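Local coordinates for protein phosphoribosylamine--glycine ligase (Thermotoga maritima, PDB 1VKZ) that catalyses the ATP-dependent joining of glycine to 5-phosphoribosylamine, giving glycinamide ribonucleotide in the second step of de novo purine biosynthesis, at residues R374-M379 with V399-K404. Residues are numbered along the deposited sequence; the frame is centred on the assembly and turned at random.
Sequences RVLHCM and VHFEGK
Val375 and Leu376 meet Phe401 and Val399 where a classic beta bulge, formed by Val375 and Leu376 opposite Leu333, turns two successive side chains of strand 374-382 toward the same loop. The strand runs inside a six-stranded antiparallel sheet, between strands 327-334 and 356-364; the loop, 399-404, of the same C-domain family region, leaves helix 385-398 and covers one side of the sheet, heading back roughly antiparallel to the strand.

Val375 lays both methyls against the CZ end of the Phe401 ring, from one side of its plane. CG2 meets CZ obliquely at 3.5 Å, while CG1, anti to the backbone N (chi1 -171°), reaches inward over the ring as an off-centre CH-pi contact, 4.3 Å from the centroid. On the opposite face Lys404 CB stands 4.1 Å from the plane, over the centre, brought there by the type II turn from Phe401 to Lys404, so the ring is sandwiched. With an alanine for Phe401, both Val375 methyls would probably lose their aromatic partner and a gap would be likely to open between the bulge and Lys404.

Next, Leu376 CD1 is pressed against Val399 CG1 at 3.3 Å, tighter than usual for two carbons, and only brushes Phe401 CE1 at 4.2 Å. Its other neighbours include Ile356 and Phe358. Two residues on, Cys378 turns its SG to the second methyl of Val399, CG2, at 4.1 Å, and Leu333 adds to this apolar layer. The backbone of Val399 is gripped too: Lys404 NZ, which also bonds Ala396 O, donates to Val399 O at 2.6 Å, with a C=O...N angle of 169°.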
loop_
_atom_site.group_PDB
_atom_site.type_symbol
_atom_site.label_atom_id
_atom_site.label_comp_id
_atom_site.label_asym_id
_atom_site.label_seq_id
_atom_site.Cartn_x
_atom_site.Cartn_y
_atom_site.Cartn_z
ATOM N N ARG A 374 9.487 0.383 -10.271
ATOM C CA ARG A 374 8.415 1.178 -10.819
ATOM C C ARG A 374 8.942 2.592 -10.991
ATOM O O ARG A 374 9.413 3.239 -10.027
ATOM C CB ARG A 374 7.198 1.128 -9.898
ATOM C CG ARG A 374 6.759 -0.318 -9.688
ATOM C CD ARG A 374 5.399 -0.522 -9.029
ATOM N NE ARG A 374 5.411 -0.214 -7.597
ATOM C CZ ARG A 374 4.327 -0.176 -6.836
ATOM N NH1 ARG A 374 3.141 -0.427 -7.352
ATOM N NH2 ARG A 374 4.435 0.120 -5.567
ATOM N N VAL A 375 8.846 3.070 -12.232
ATOM C CA VAL A 375 9.487 4.309 -12.645
ATOM C C VAL A 375 8.476 5.432 -12.526
ATOM O O VAL A 375 8.644 6.377 -11.724
ATOM C CB VAL A 375 10.065 4.168 -14.088
ATOM C CG1 VAL A 375 10.941 5.370 -14.498
ATOM C CG2 VAL A 375 10.876 2.916 -14.166
ATOM N N LEU A 376 7.413 5.308 -13.300
ATOM C CA LEU A 376 6.405 6.358 -13.390
ATOM C C LEU A 376 4.992 5.828 -13.231
ATOM O O LEU A 376 4.671 4.715 -13.642
ATOM C CB LEU A 376 6.472 7.071 -14.755
ATOM C CG LEU A 376 7.822 7.690 -15.079
ATOM C CD1 LEU A 376 8.050 7.800 -16.567
ATOM C CD2 LEU A 376 7.955 9.054 -14.430
ATOM N N HIS A 377 4.138 6.710 -12.723
ATOM C CA HIS A 377 2.725 6.518 -12.716
ATOM C C HIS A 377 2.130 7.522 -13.685
ATOM O O HIS A 377 2.213 8.713 -13.463
ATOM C CB HIS A 377 2.247 6.697 -11.299
ATOM C CG HIS A 377 2.930 5.771 -10.354
ATOM N ND1 HIS A 377 2.294 4.688 -9.789
ATOM C CD2 HIS A 377 4.217 5.716 -9.938
ATOM C CE1 HIS A 377 3.153 4.028 -9.033
ATOM N NE2 HIS A 377 4.325 4.635 -9.100
ATOM N N CYS A 378 1.547 7.019 -14.781
ATOM C CA CYS A 378 0.802 7.852 -15.725
ATOM C C CYS A 378 -0.698 7.915 -15.398
ATOM O O CYS A 378 -1.389 6.900 -15.370
ATOM C CB CYS A 378 1.017 7.347 -17.126
ATOM S SG CYS A 378 2.713 7.607 -17.676
HETATM N N MSE A 379 -1.187 9.110 -15.092
HETATM C CA MSE A 379 -2.575 9.266 -14.652
HETATM C C MSE A 379 -3.452 9.719 -15.816
HETATM O O MSE A 379 -3.060 10.569 -16.610
HETATM C CB MSE A 379 -2.714 10.284 -13.500
HETATM C CG MSE A 379 -1.742 10.100 -12.319
HETATM SE SE MSE A 379 -1.926 8.364 -11.406
HETATM C CE MSE A 379 -0.677 7.524 -12.197
ATOM N N VAL A 399 5.523 8.757 -23.107
ATOM C CA VAL A 399 6.589 8.676 -22.124
ATOM C C VAL A 399 7.475 7.527 -22.563
ATOM O O VAL A 399 6.958 6.438 -22.828
ATOM C CB VAL A 399 6.025 8.438 -20.697
ATOM C CG1 VAL A 399 7.152 8.208 -19.718
ATOM C CG2 VAL A 399 5.208 9.615 -20.234
ATOM N N HIS A 400 8.788 7.754 -22.651
ATOM C CA HIS A 400 9.703 6.700 -23.106
ATOM C C HIS A 400 10.947 6.534 -22.258
ATOM O O HIS A 400 11.548 7.499 -21.780
ATOM C CB HIS A 400 10.102 6.956 -24.543
ATOM C CG HIS A 400 11.321 6.195 -25.019
ATOM N ND1 HIS A 400 11.312 4.833 -25.264
ATOM C CD2 HIS A 400 12.555 6.630 -25.386
ATOM C CE1 HIS A 400 12.497 4.459 -25.719
ATOM N NE2 HIS A 400 13.267 5.530 -25.802
ATOM N N PHE A 401 11.308 5.278 -22.060
ATOM C CA PHE A 401 12.650 4.921 -21.660
ATOM C C PHE A 401 12.813 3.493 -22.088
ATOM O O PHE A 401 11.830 2.824 -22.327
ATOM C CB PHE A 401 12.904 5.110 -20.175
ATOM C CG PHE A 401 11.931 4.396 -19.290
ATOM C CD1 PHE A 401 10.723 4.991 -18.939
ATOM C CD2 PHE A 401 12.219 3.122 -18.801
ATOM C CE1 PHE A 401 9.852 4.351 -18.115
ATOM C CE2 PHE A 401 11.326 2.471 -17.973
ATOM C CZ PHE A 401 10.152 3.085 -17.635
ATOM N N GLU A 402 14.048 3.033 -22.212
ATOM C CA GLU A 402 14.297 1.724 -22.811
ATOM C C GLU A 402 13.867 0.599 -21.889
ATOM O O GLU A 402 14.038 0.679 -20.670
ATOM C CB GLU A 402 15.762 1.568 -23.190
ATOM C CG GLU A 402 16.049 0.367 -24.067
ATOM C CD GLU A 402 17.392 0.476 -24.755
ATOM O OE1 GLU A 402 18.006 1.571 -24.723
ATOM O OE2 GLU A 402 17.828 -0.538 -25.331
ATOM N N GLY A 403 13.306 -0.441 -22.497
ATOM C CA GLY A 403 12.707 -1.536 -21.757
ATOM C C GLY A 403 11.464 -1.155 -21.000
ATOM O O GLY A 403 11.121 -1.807 -20.020
ATOM N N LYS A 404 10.784 -0.105 -21.468
ATOM C CA LYS A 404 9.610 0.459 -20.794
ATOM C C LYS A 404 8.504 -0.584 -20.723
ATOM O O LYS A 404 8.018 -1.036 -21.755
ATOM C CB LYS A 404 9.141 1.717 -21.537
ATOM C CG LYS A 404 7.652 2.053 -21.415
ATOM C CD LYS A 404 7.339 3.385 -22.121
ATOM C CE LYS A 404 5.913 3.401 -22.712
ATOM N NZ LYS A 404 5.758 4.330 -23.860
#